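PDB 3FZ0: nucleoside hydrolase, putative from Trypanosoma brucei, which belongs to the nucleoside hydrolase family, whose members are built on a mixed beta sheet flanked by helices, and is modelled with a bound calcium ion. Local coordinates for residues A22-M27 against Q243-K248; M27-V32 against A290-S295; V34-V39 against L115-E120; A121-D126 against F151-T156; T302-E307 against C337-K342. The protein carries 2 engineered substitutions. All blocks are in the same frame, centred on the assembly; numbering follows the deposited sequence.

Contact 1: A22-M27 against Q243-K248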
# COMPACT_ATOMS: atom_id res chain seq x y z
N ALA B 22 -5.50 13.90 32.47
CA ALA B 22 -5.53 12.44 32.69
C ALA B 22 -4.63 11.98 33.86
O ALA B 22 -5.02 11.15 34.70
CB ALA B 22 -5.16 11.68 31.42
N ILE B 23 -3.41 12.53 33.91
CA ILE B 23 -2.47 12.17 34.98
C ILE B 23 -2.99 12.71 36.32
O ILE B 23 -2.89 12.03 37.34
CB ILE B 23 -1.01 12.64 34.66
CG1 ILE B 23 -0.50 11.92 33.40
CG2 ILE B 23 -0.09 12.39 35.83
CD1 ILE B 23 0.64 12.60 32.65
N MET B 24 -3.58 13.90 36.29
CA MET B 24 -4.23 14.48 37.45
C MET B 24 -5.34 13.57 37.95
O MET B 24 -5.51 13.38 39.16
CB MET B 24 -4.76 15.89 37.15
CG MET B 24 -3.66 16.96 36.91
SD MET B 24 -4.32 18.62 36.52
CE MET B 24 -4.36 19.37 38.13
N LEU B 25 -6.07 12.97 37.03
CA LEU B 25 -7.18 12.11 37.39
C LEU B 25 -6.64 10.84 38.06
O LEU B 25 -7.09 10.47 39.17
CB LEU B 25 -8.03 11.80 36.17
CG LEU B 25 -9.46 11.27 36.29
CD1 LEU B 25 -10.12 11.30 34.91
CD2 LEU B 25 -9.52 9.89 36.82
N ALA B 26 -5.67 10.19 37.41
CA ALA B 26 -4.97 9.04 38.04
C ALA B 26 -4.42 9.35 39.43
O ALA B 26 -4.52 8.51 40.32
CB ALA B 26 -3.85 8.57 37.15
N MET B 27 -3.86 10.55 39.62
CA MET B 27 -3.20 10.88 40.87
C MET B 27 -4.11 11.30 42.00
O MET B 27 -3.61 11.52 43.09
CB MET B 27 -2.15 11.96 40.65
CG MET B 27 -0.86 11.43 40.10
SD MET B 27 0.28 12.76 39.84
CE MET B 27 -0.81 13.95 39.10
N GLN B 243 -7.11 24.39 40.39
CA GLN B 243 -7.93 25.15 39.43
C GLN B 243 -7.11 26.18 38.68
O GLN B 243 -7.23 26.30 37.46
CB GLN B 243 -9.11 25.80 40.13
CG GLN B 243 -10.02 24.83 40.89
CD GLN B 243 -10.94 25.56 41.84
OE1 GLN B 243 -10.47 26.35 42.64
NE2 GLN B 243 -12.25 25.34 41.74
N GLU B 244 -6.24 26.89 39.39
CA GLU B 244 -5.37 27.89 38.76
C GLU B 244 -4.53 27.27 37.63
O GLU B 244 -4.49 27.79 36.51
CB GLU B 244 -4.46 28.57 39.78
CG GLU B 244 -3.39 29.42 39.15
CD GLU B 244 -2.54 30.14 40.16
OE1 GLU B 244 -1.45 30.57 39.76
OE2 GLU B 244 -2.96 30.27 41.34
N PHE B 245 -3.91 26.14 37.94
CA PHE B 245 -3.11 25.40 36.99
C PHE B 245 -3.93 24.94 35.78
O PHE B 245 -3.49 25.10 34.66
CB PHE B 245 -2.40 24.22 37.70
CG PHE B 245 -1.58 23.34 36.78
CD1 PHE B 245 -0.23 23.57 36.61
CD2 PHE B 245 -2.16 22.27 36.11
CE1 PHE B 245 0.54 22.75 35.77
CE2 PHE B 245 -1.39 21.43 35.27
CZ PHE B 245 -0.06 21.67 35.11
N ILE B 246 -5.12 24.37 36.02
CA ILE B 246 -5.99 23.95 34.93
C ILE B 246 -6.39 25.15 34.08
O ILE B 246 -6.31 25.08 32.87
CB ILE B 246 -7.22 23.08 35.41
CG1 ILE B 246 -6.72 21.77 36.06
CG2 ILE B 246 -8.25 22.83 34.23
CD1 ILE B 246 -7.80 20.93 36.70
N GLU B 247 -6.76 26.26 34.69
CA GLU B 247 -7.08 27.47 33.90
C GLU B 247 -5.93 27.89 32.98
O GLU B 247 -6.17 28.25 31.82
CB GLU B 247 -7.58 28.65 34.75
CG GLU B 247 -8.22 29.74 33.93
CD GLU B 247 -8.61 30.99 34.73
OE1 GLU B 247 -9.35 31.81 34.18
OE2 GLU B 247 -8.19 31.17 35.90
N LYS B 248 -4.70 27.84 33.49
CA LYS B 248 -3.54 28.25 32.71
C LYS B 248 -3.20 27.23 31.61
O LYS B 248 -2.82 27.61 30.50
CB LYS B 248 -2.33 28.46 33.62
CG LYS B 248 -2.31 29.78 34.39
CD LYS B 248 -1.12 29.75 35.33
CE LYS B 248 -1.09 30.89 36.28
NZ LYS B 248 0.10 30.73 37.14
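Met24 sends CG away from its own carbonyl carbon (chi1 -68°), runs extended from CG to SD and then bends at chi3 (94°), which turns the CE methyl into the angle between Phe245 and Ile246. On the other helix, Phe245 has its ring opposite its backbone N (chi1 178°), and the side chains of Phe245 and Ile246 both meet the end of the methionine. CE lies 4.0 Å from Ile246 CG1 and also 4.0 Å from Ile246 CD1, while Met24 SD comes within 4.0 Å of the same Ile246 CG1. The methionine thus runs across the longer, CG1-CD1 branch of Ile246 with both its sulfur and its methyl. The phenylalanine is met at slightly longer range: Met24 CE is 4.2 Å from Phe245 CD2, oblique to the ring, and Met24 SD sits 5.3 Å from the ring centroid, which makes a Met-aromatic contact.

Helix 17-27 follows strand 6-13 of the central sheet, and this contact joins it to helix 241-249, far along the sequence. Met24 also packs on Leu56 and Tyr60 of helix 46-60 and on Ile355 of helix 345-356, and Phe245 stacks with Phe96.

No hydrogen bond links the two helical segments here. All three touching residues are buried, and the joint rests on dispersion and a sulfur-aromatic attraction, which depend less on exact direction than hydrogen bonds do.

Contact 2: M27-V32 against A290-S295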
# COMPACT_ATOMS: atom_id res chain seq x y z
N MET B 27 -3.86 10.55 39.62
CA MET B 27 -3.20 10.88 40.87
C MET B 27 -4.11 11.30 42.00
O MET B 27 -3.61 11.52 43.09
CB MET B 27 -2.15 11.96 40.65
CG MET B 27 -0.86 11.43 40.10
SD MET B 27 0.28 12.76 39.84
CE MET B 27 -0.81 13.95 39.10
N THR B 28 -5.41 11.45 41.75
CA THR B 28 -6.34 11.99 42.76
C THR B 28 -7.46 11.00 43.03
O THR B 28 -8.47 11.31 43.58
CB THR B 28 -6.97 13.34 42.31
OG1 THR B 28 -7.65 13.18 41.04
CG2 THR B 28 -5.91 14.42 42.24
N GLN B 29 -7.27 9.77 42.59
CA GLN B 29 -8.28 8.76 42.73
C GLN B 29 -7.81 7.82 43.85
O GLN B 29 -6.62 7.56 43.99
CB GLN B 29 -8.41 8.06 41.37
CG GLN B 29 -9.72 7.37 41.11
CD GLN B 29 -10.93 8.29 40.94
OE1 GLN B 29 -10.81 9.50 40.76
NE2 GLN B 29 -12.10 7.69 40.99
N PRO B 30 -8.73 7.35 44.70
CA PRO B 30 -8.21 6.47 45.76
C PRO B 30 -7.86 5.07 45.24
O PRO B 30 -8.37 4.65 44.22
CB PRO B 30 -9.36 6.42 46.77
CG PRO B 30 -10.61 6.70 45.95
CD PRO B 30 -10.18 7.58 44.81
N ASP B 31 -6.96 4.38 45.93
CA ASP B 31 -6.52 3.02 45.54
C ASP B 31 -5.80 2.97 44.20
O ASP B 31 -5.73 1.92 43.56
CB ASP B 31 -7.70 2.02 45.55
CG ASP B 31 -8.30 1.82 46.93
OD1 ASP B 31 -7.57 1.75 47.95
OD2 ASP B 31 -9.53 1.73 46.98
N VAL B 32 -5.29 4.12 43.75
CA VAL B 32 -4.51 4.24 42.54
C VAL B 32 -3.19 4.91 42.90
O VAL B 32 -3.16 5.91 43.67
CB VAL B 32 -5.22 5.07 41.43
CG1 VAL B 32 -4.30 5.27 40.25
CG2 VAL B 32 -6.50 4.42 40.97
N ALA B 290 -9.53 2.87 32.59
CA ALA B 290 -8.55 2.00 33.23
C ALA B 290 -8.83 1.78 34.69
O ALA B 290 -8.70 0.69 35.19
CB ALA B 290 -7.15 2.57 33.10
N ILE B 291 -9.19 2.84 35.38
CA ILE B 291 -9.31 2.72 36.83
C ILE B 291 -10.74 2.53 37.35
O ILE B 291 -10.92 2.00 38.44
CB ILE B 291 -8.50 3.79 37.58
CG1 ILE B 291 -8.98 5.19 37.31
CG2 ILE B 291 -7.06 3.73 37.13
CD1 ILE B 291 -7.88 6.26 37.60
N ARG B 292 -11.74 2.93 36.56
CA ARG B 292 -13.12 2.68 36.92
C ARG B 292 -13.81 1.94 35.80
O ARG B 292 -14.52 2.55 35.01
CB ARG B 292 -13.87 3.98 37.23
CG ARG B 292 -13.21 4.86 38.28
CD ARG B 292 -14.22 5.75 38.95
NE ARG B 292 -14.79 5.09 40.11
CZ ARG B 292 -16.04 5.26 40.54
NH1 ARG B 292 -16.87 6.07 39.91
NH2 ARG B 292 -16.47 4.62 41.63
N PRO B 293 -13.62 0.60 35.74
CA PRO B 293 -14.13 -0.20 34.61
C PRO B 293 -15.66 -0.13 34.48
O PRO B 293 -16.19 -0.40 33.41
CB PRO B 293 -13.69 -1.63 34.96
CG PRO B 293 -13.53 -1.61 36.49
CD PRO B 293 -12.94 -0.24 36.75
N GLU B 294 -16.34 0.23 35.56
CA GLU B 294 -17.79 0.36 35.59
C GLU B 294 -18.27 1.59 34.81
O GLU B 294 -19.46 1.72 34.52
CB GLU B 294 -18.32 0.39 37.05
CG GLU B 294 -17.86 1.63 37.89
CD GLU B 294 -16.51 1.43 38.66
OE1 GLU B 294 -15.64 0.63 38.23
OE2 GLU B 294 -16.31 2.11 39.71
N SER B 295 -17.33 2.47 34.44
CA SER B 295 -17.64 3.62 33.58
C SER B 295 -17.89 3.24 32.12
O SER B 295 -18.37 4.06 31.36
CB SER B 295 -16.52 4.66 33.63
OG SER B 295 -15.41 4.22 32.86
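The carbonyl oxygen of Arg292, the residue that Gln29 meets across the contact, is gripped by two donors of one residue: Ser295 N at 2.9 Å from Arg292 O and Ser295 OG, also 2.9 Å from Arg292 O. The hydroxyl arrives nearly along the C=O axis (163°), and the pair pins the short 3-10 turn that follows helix 282-291. Farther out, Arg292 bends at chi3 (89°) and brings its guanidinium to Glu294. Glu294 OE2 is 3.2 Å from Arg292 NH2, but the oxygen sits about 3 Å above the guanidinium plane, so the pair is held by charge and not by a directed hydrogen bond.

Gln29 meets the aliphatic part of the same arginine. Its chain bends at chi2 and brings Gln29 NE2 to 3.5 Å from Arg292 CD, the two side chains crossing at about a right angle with amide and guanidinium planes 48° apart; no hydrogen bond joins them. Gln29 opens the type II beta turn that ends at Val32, in the connection between helix 17-27 and strand 32-39 of a beta-alpha-beta unit that begins with strand 6-13. Across from this turn lies the C-terminal end of helix 282-291.

The apolar part of the contact is Ile291, which packs against both ends of the turn. Gln29 CG is 4.1 Å from Ile291 CD1, and Val32 CG2 lies 3.9 Å from Ile291 CG2, with the two branched side chains at roughly right angles. Ile291 also packs on Arg7 and Leu9 of strand 6-13, and Arg292 touches Met347 of helix 345-356.

Contact 3: V34-V39 against L115-E120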
# COMPACT_ATOMS: atom_id res chain seq x y z
N VAL B 34 0.27 6.12 40.59
CA VAL B 34 1.10 6.24 39.39
C VAL B 34 2.53 5.96 39.82
O VAL B 34 3.09 6.72 40.61
CB VAL B 34 1.01 7.64 38.79
CG1 VAL B 34 2.04 7.82 37.68
CG2 VAL B 34 -0.39 7.89 38.26
N ILE B 35 3.11 4.87 39.32
CA ILE B 35 4.47 4.48 39.73
C ILE B 35 5.55 4.90 38.73
O ILE B 35 6.73 4.90 39.08
CB ILE B 35 4.61 2.96 40.08
CG1 ILE B 35 4.20 2.07 38.91
CG2 ILE B 35 3.79 2.63 41.27
CD1 ILE B 35 4.61 0.58 39.08
N ALA B 36 5.16 5.26 37.50
CA ALA B 36 6.12 5.76 36.49
C ALA B 36 5.42 6.44 35.35
O ALA B 36 4.32 6.03 34.96
CB ALA B 36 7.00 4.62 35.93
N ILE B 37 6.05 7.50 34.84
CA ILE B 37 5.55 8.23 33.70
C ILE B 37 6.62 8.11 32.62
O ILE B 37 7.80 8.43 32.85
CB ILE B 37 5.23 9.69 34.05
CG1 ILE B 37 4.04 9.73 35.05
CG2 ILE B 37 4.96 10.51 32.77
CD1 ILE B 37 3.71 11.14 35.63
N THR B 38 6.22 7.59 31.47
CA THR B 38 7.15 7.42 30.38
C THR B 38 6.72 8.36 29.26
O THR B 38 5.54 8.42 28.88
CB THR B 38 7.21 5.98 29.89
OG1 THR B 38 5.91 5.57 29.48
CG2 THR B 38 7.69 5.09 31.02
N VAL B 39 7.67 9.13 28.75
CA VAL B 39 7.36 10.21 27.82
C VAL B 39 7.61 9.76 26.38
O VAL B 39 8.63 9.11 26.08
CB VAL B 39 8.20 11.48 28.19
CG1 VAL B 39 8.11 12.54 27.11
CG2 VAL B 39 7.73 11.99 29.54
N LEU B 115 10.20 -2.27 31.13
CA LEU B 115 10.66 -3.65 31.35
C LEU B 115 11.15 -3.83 32.77
O LEU B 115 10.98 -4.90 33.37
CB LEU B 115 11.75 -4.06 30.33
CG LEU B 115 11.32 -3.97 28.85
CD1 LEU B 115 12.43 -4.51 27.95
CD2 LEU B 115 9.98 -4.69 28.58
N LYS B 116 11.77 -2.78 33.32
CA LYS B 116 12.30 -2.83 34.67
C LYS B 116 11.14 -2.88 35.69
O LYS B 116 11.14 -3.73 36.59
CB LYS B 116 13.24 -1.65 34.92
CG LYS B 116 13.69 -1.51 36.36
CD LYS B 116 14.61 -0.30 36.51
CE LYS B 116 14.27 0.54 37.73
NZ LYS B 116 14.75 -0.19 38.91
N ILE B 117 10.16 -2.01 35.53
CA ILE B 117 8.95 -2.06 36.34
C ILE B 117 8.24 -3.41 36.26
O ILE B 117 7.88 -3.97 37.29
CB ILE B 117 8.02 -0.89 35.97
CG1 ILE B 117 8.58 0.40 36.58
CG2 ILE B 117 6.53 -1.12 36.43
CD1 ILE B 117 8.26 1.57 35.70
N LEU B 118 8.06 -3.93 35.05
CA LEU B 118 7.41 -5.23 34.88
C LEU B 118 8.20 -6.32 35.57
O LEU B 118 7.63 -7.23 36.17
CB LEU B 118 7.20 -5.57 33.41
CG LEU B 118 6.21 -4.69 32.64
CD1 LEU B 118 6.15 -5.12 31.18
CD2 LEU B 118 4.83 -4.70 33.30
N GLU B 119 9.52 -6.20 35.49
CA GLU B 119 10.41 -7.22 36.04
C GLU B 119 10.30 -7.23 37.54
O GLU B 119 10.23 -8.28 38.14
CB GLU B 119 11.86 -6.99 35.57
CG GLU B 119 12.89 -7.93 36.13
CD GLU B 119 12.70 -9.41 35.73
OE1 GLU B 119 12.36 -9.70 34.54
OE2 GLU B 119 12.93 -10.27 36.62
N GLU B 120 10.24 -6.04 38.14
CA GLU B 120 10.14 -5.89 39.60
C GLU B 120 8.72 -6.03 40.18
O GLU B 120 8.56 -6.20 41.38
CB GLU B 120 10.72 -4.54 40.02
CG GLU B 120 12.23 -4.41 39.80
CD GLU B 120 12.75 -2.97 39.84
OE1 GLU B 120 11.95 -2.02 39.92
OE2 GLU B 120 13.98 -2.79 39.77
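From its CB, Ile117 splits into two branches that meet neighbouring residues of the strand, Ile35 and Ala36. CG2, set opposite the backbone N, reaches 3.7 Å from Ile35 CD1, methyl against methyl. The longer branch leaves through CG1, which is opposite the carbonyl carbon (chi1 -75°), and ends in CD1, 3.3 Å from Ala36 CB. That separation is short for two methyl carbons. Chi2 of Ile117 stands at 148°, some way from a staggered value, and at this resolution the exact fit of the tip should be read with caution.

Two consecutive strand residues can both turn toward the helix, probably because the backbone at Ile35 is not extended (psi -15°). Strand 32-39 here belongs to the parallel part of the central sheet, and helix 110-120 lies on one of its faces. Ile37 points away from this helix and packs on helices 17-27 and 46-60, giving the helix-sheet-helix layering of an alpha/beta fold. Ile117 also touches Ile10 of the adjacent strand 6-13.

The two isoleucine side chains run in opposite senses past one another, and the methyls Ile35 CD1 and Ile117 CG2 are where they touch. One turn of the helix is braced by a salt bridge from Lys116 NZ to Glu120 OE2 at 2.8 Å, the oxygen being met on its syn side, somewhat out of the carboxylate plane.

Contact 4: A121-D126 against F151-T156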
# COMPACT_ATOMS: atom_id res chain seq x y z
N ALA B 121 7.70 -5.93 39.33
CA ALA B 121 6.29 -6.02 39.69
C ALA B 121 5.97 -7.27 40.47
O ALA B 121 6.41 -8.37 40.13
CB ALA B 121 5.42 -5.97 38.45
N GLU B 122 5.16 -7.07 41.50
CA GLU B 122 4.72 -8.16 42.37
C GLU B 122 3.18 -8.24 42.43
O GLU B 122 2.59 -7.89 43.46
CB GLU B 122 5.35 -8.01 43.77
CG GLU B 122 6.89 -8.24 43.79
CD GLU B 122 7.56 -7.68 45.05
OE1 GLU B 122 7.26 -6.51 45.42
OE2 GLU B 122 8.39 -8.39 45.68
N PRO B 123 2.54 -8.69 41.33
CA PRO B 123 1.08 -8.72 41.33
C PRO B 123 0.54 -9.74 42.32
O PRO B 123 1.18 -10.75 42.57
CB PRO B 123 0.72 -9.11 39.89
CG PRO B 123 1.90 -9.78 39.36
CD PRO B 123 3.10 -9.21 40.06
N SER B 124 -0.62 -9.44 42.89
CA SER B 124 -1.30 -10.34 43.81
C SER B 124 -2.82 -10.15 43.63
O SER B 124 -3.26 -9.42 42.73
CB SER B 124 -0.86 -10.08 45.27
OG SER B 124 -1.02 -8.72 45.68
N ASP B 125 -3.60 -10.81 44.47
CA ASP B 125 -5.04 -10.54 44.57
C ASP B 125 -5.29 -9.06 44.85
O ASP B 125 -6.22 -8.48 44.28
CB ASP B 125 -5.66 -11.38 45.69
CG ASP B 125 -5.42 -12.86 45.49
OD1 ASP B 125 -5.45 -13.32 44.33
OD2 ASP B 125 -5.21 -13.56 46.50
N ASP B 126 -4.43 -8.47 45.70
CA ASP B 126 -4.54 -7.08 46.17
C ASP B 126 -3.82 -5.99 45.36
O ASP B 126 -4.01 -4.82 45.62
CB ASP B 126 -4.07 -6.97 47.64
CG ASP B 126 -5.01 -7.66 48.61
OD1 ASP B 126 -6.21 -7.82 48.28
OD2 ASP B 126 -4.56 -8.05 49.71
N PHE B 151 4.99 -8.81 29.77
CA PHE B 151 3.73 -8.08 29.66
C PHE B 151 2.51 -8.82 30.19
O PHE B 151 1.46 -8.23 30.39
CB PHE B 151 3.52 -7.56 28.25
CG PHE B 151 4.34 -6.35 27.96
CD1 PHE B 151 5.70 -6.46 27.62
CD2 PHE B 151 3.79 -5.07 28.08
CE1 PHE B 151 6.47 -5.31 27.38
CE2 PHE B 151 4.55 -3.95 27.84
CZ PHE B 151 5.88 -4.06 27.48
N SER B 152 2.69 -10.10 30.47
CA SER B 152 1.62 -10.90 31.06
C SER B 152 1.47 -10.54 32.55
O SER B 152 0.50 -10.95 33.17
CB SER B 152 1.92 -12.39 30.88
OG SER B 152 2.94 -12.76 31.77
N LYS B 153 2.44 -9.81 33.10
CA LYS B 153 2.36 -9.38 34.50
C LYS B 153 1.32 -8.27 34.70
O LYS B 153 0.96 -7.97 35.83
CB LYS B 153 3.72 -8.93 35.04
CG LYS B 153 4.75 -10.06 35.23
CD LYS B 153 5.46 -9.74 36.50
CE LYS B 153 6.81 -10.37 36.63
NZ LYS B 153 7.56 -9.60 37.70
N LEU B 154 0.87 -7.66 33.61
CA LEU B 154 -0.15 -6.60 33.65
C LEU B 154 -1.56 -7.19 33.66
O LEU B 154 -1.85 -8.16 32.93
CB LEU B 154 -0.02 -5.66 32.45
CG LEU B 154 1.26 -4.84 32.34
CD1 LEU B 154 1.39 -4.23 30.99
CD2 LEU B 154 1.34 -3.75 33.38
N GLY B 155 -2.41 -6.64 34.50
CA GLY B 155 -3.81 -6.96 34.55
C GLY B 155 -4.12 -8.19 35.33
O GLY B 155 -3.27 -8.73 36.03
N THR B 156 -5.35 -8.64 35.19
CA THR B 156 -5.86 -9.84 35.84
C THR B 156 -6.61 -10.58 34.73
O THR B 156 -6.60 -10.11 33.58
CB THR B 156 -6.77 -9.41 37.02
OG1 THR B 156 -5.93 -8.96 38.10
CG2 THR B 156 -7.61 -10.54 37.54
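Lys153 reaches across to Ala121 and Pro123, joining two loops that lead into adjacent parallel strands of the alpha/beta sheet: loop 121-126 lies between helix 110-120 and strand 127-133, and loop 151-156 lies between helix 138-146 and strand 162-165. The tight part is the lysine's amino end. Its chain leaves with CG opposite the carbonyl carbon (chi1 -69°) and bends at chi2 (-141°), bringing NZ to the C-terminal end of helix 110-120. There NZ also donates to the carbonyls of Leu118 and Glu119, so with Ala121 O three backbone oxygens share one ammonium group. Negative potential at a helix C terminus would be expected to favour the positive charge there, and the three bonds hold the end of the flexible chain.

Alongside, the contact is looser. The methyl of Ala121 lies 4.2 Å from Lys153 CD (CB to CD), a light touch of hydrocarbon. Pro123 lies beside the lysine, its CG 4.1 Å from Lys153 O and its CD 4.3 Å from Lys153 CD. Pro123 is exposed, and so are Ser124, Asp125 and Asp126 beyond it, which lead outward to solvent; the polar bond there is a weak one, Asp126 N to Ser124 OG at 3.4 Å. Leu154 packs on Leu118 and Tyr129, and Lys200 donates to the carbonyls of Ser152 and Gly155.

The bond between segments runs from Lys153 NZ to Ala121 O over 3.0 Å, with a C=O...N angle of 137°, in the carbonyl plane and on a lone pair.

Contact 5: T302-E307 against C337-K342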
# COMPACT_ATOMS: atom_id res chain seq x y z
N THR B 302 -13.91 -7.70 19.68
CA THR B 302 -13.72 -8.34 18.37
C THR B 302 -12.26 -8.27 17.96
O THR B 302 -11.43 -7.92 18.79
CB THR B 302 -14.61 -7.69 17.29
OG1 THR B 302 -14.45 -8.38 16.05
CG2 THR B 302 -14.25 -6.21 17.12
N TYR B 303 -11.96 -8.57 16.69
CA TYR B 303 -10.62 -8.41 16.13
C TYR B 303 -10.42 -7.01 15.55
O TYR B 303 -11.22 -6.55 14.72
CB TYR B 303 -10.34 -9.43 15.04
CG TYR B 303 -8.98 -9.27 14.40
CD1 TYR B 303 -7.81 -9.71 15.07
CD2 TYR B 303 -8.85 -8.68 13.13
CE1 TYR B 303 -6.55 -9.56 14.49
CE2 TYR B 303 -7.59 -8.53 12.54
CZ TYR B 303 -6.45 -8.96 13.23
OH TYR B 303 -5.21 -8.81 12.66
N VAL B 304 -9.34 -6.36 15.98
CA VAL B 304 -8.96 -5.04 15.54
C VAL B 304 -7.48 -5.04 15.15
O VAL B 304 -6.65 -5.73 15.77
CB VAL B 304 -9.22 -4.02 16.68
CG1 VAL B 304 -8.71 -2.63 16.34
CG2 VAL B 304 -10.71 -3.98 16.97
N THR B 305 -7.18 -4.31 14.08
CA THR B 305 -5.79 -4.03 13.71
C THR B 305 -5.62 -2.61 13.15
O THR B 305 -6.60 -1.90 12.99
CB THR B 305 -5.20 -5.12 12.79
OG1 THR B 305 -3.79 -5.03 12.81
CG2 THR B 305 -5.68 -4.99 11.36
N VAL B 306 -4.40 -2.19 12.88
CA VAL B 306 -4.13 -0.89 12.25
C VAL B 306 -3.58 -1.06 10.81
O VAL B 306 -2.68 -1.86 10.57
CB VAL B 306 -3.14 -0.08 13.11
CG1 VAL B 306 -2.94 1.33 12.53
CG2 VAL B 306 -3.61 -0.02 14.59
N GLU B 307 -4.16 -0.36 9.84
CA GLU B 307 -3.65 -0.31 8.45
C GLU B 307 -2.26 0.33 8.40
O GLU B 307 -2.05 1.42 8.95
CB GLU B 307 -4.59 0.53 7.58
CG GLU B 307 -4.12 0.71 6.12
CD GLU B 307 -3.96 -0.62 5.35
OE1 GLU B 307 -4.94 -1.38 5.25
OE2 GLU B 307 -2.87 -0.91 4.83
N CYS B 337 -9.33 -7.27 20.96
CA CYS B 337 -9.54 -5.87 21.32
C CYS B 337 -10.98 -5.54 21.73
O CYS B 337 -11.92 -5.93 21.05
CB CYS B 337 -9.10 -5.00 20.16
SG CYS B 337 -9.39 -3.23 20.36
N ASN B 338 -11.13 -4.85 22.85
CA ASN B 338 -12.43 -4.37 23.31
C ASN B 338 -12.61 -2.92 22.89
O ASN B 338 -11.94 -2.04 23.41
CB ASN B 338 -12.57 -4.54 24.82
CG ASN B 338 -14.02 -4.42 25.31
OD1 ASN B 338 -14.97 -4.79 24.61
ND2 ASN B 338 -14.19 -3.89 26.52
N VAL B 339 -13.48 -2.70 21.92
CA VAL B 339 -13.72 -1.36 21.36
C VAL B 339 -14.75 -0.72 22.27
O VAL B 339 -15.89 -1.18 22.31
CB VAL B 339 -14.24 -1.45 19.89
CG1 VAL B 339 -14.53 -0.08 19.34
CG2 VAL B 339 -13.20 -2.19 19.03
N ILE B 340 -14.33 0.31 23.03
CA ILE B 340 -15.22 1.01 23.95
C ILE B 340 -16.14 1.95 23.15
O ILE B 340 -15.64 2.81 22.41
CB ILE B 340 -14.42 1.84 24.98
CG1 ILE B 340 -13.24 1.04 25.59
CG2 ILE B 340 -15.35 2.43 26.03
CD1 ILE B 340 -13.61 -0.23 26.36
N THR B 341 -17.46 1.82 23.30
CA THR B 341 -18.39 2.61 22.48
C THR B 341 -19.25 3.59 23.25
O THR B 341 -19.79 4.52 22.65
CB THR B 341 -19.27 1.75 21.55
OG1 THR B 341 -20.04 0.85 22.34
CG2 THR B 341 -18.39 0.94 20.53
N LYS B 342 -19.39 3.37 24.56
CA LYS B 342 -19.99 4.34 25.46
C LYS B 342 -19.38 4.37 26.87
O LYS B 342 -19.27 3.34 27.53
CB LYS B 342 -21.51 4.19 25.58
CG LYS B 342 -22.09 5.42 26.27
CD LYS B 342 -23.55 5.58 26.03
CE LYS B 342 -24.10 6.87 26.75
NZ LYS B 342 -23.69 8.15 26.08
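Val304 CB and Cys337 CB stand 3.6 Å apart, and the sulfur of the cysteine runs along the flank of the valine. SG is set opposite the backbone N of Cys337 (chi1 176°), a rotation that brings Cys337 SG to 3.7 Å from Val304 CG2 and 3.8 Å from Val304 CB. CG2 has a second neighbour: Val304 CG2 meets Val339 CG2 at 3.7 Å, the two valines crossing obliquely. One methyl of Val304 is thus shared between the cysteine and the next residue but one along the strand.

The backbones are tied at Cys337 itself, which pairs with Thr302, two residues before Val304. Thr302 and Cys337 form an antiparallel hydrogen-bonded pair between strands 296-306 and 337-343 of the mixed sheet. Thr302 N donates to Cys337 O over 3.0 Å, and Cys337 N to Thr302 O over 3.1 Å; the first bond is the straighter (168° against 146°). Farther along strand 337-343, a classic beta bulge sets Thr341 and Lys342 together opposite Asp298.

Ile319 of strand 317-319 packs on Thr302, Val304 and Val339, while the hydroxyl of Thr302 bonds to Asp320 O. The other end of segment 302-307 reaches a subunit interface, where Glu307 OE1 bonds to Glu312 N and Thr313 OG1 of the second subunit.

Overall arrangement
From the N terminus, helix 17-27 opens contact 1, and the turn after it opens contact 2; Met27 belongs to both. Contact 1 closes first, at helix 241-249, and contact 2 later, at the end of helix 282-291, so the two cross along the chain. Within both loops fall contact 3, closing from strand 32-39 to helix 110-120, and then contact 4, in series with it, between the loops 121-126 and 151-156. Lys153 of contact 4 bonds to the end of contact 3's helix. Contact 5 opens only after contact 2 has closed and pairs strands 296-306 and 337-343 toward the antiparallel end of the same sheet, its centre about 25 Å from that of contact 3.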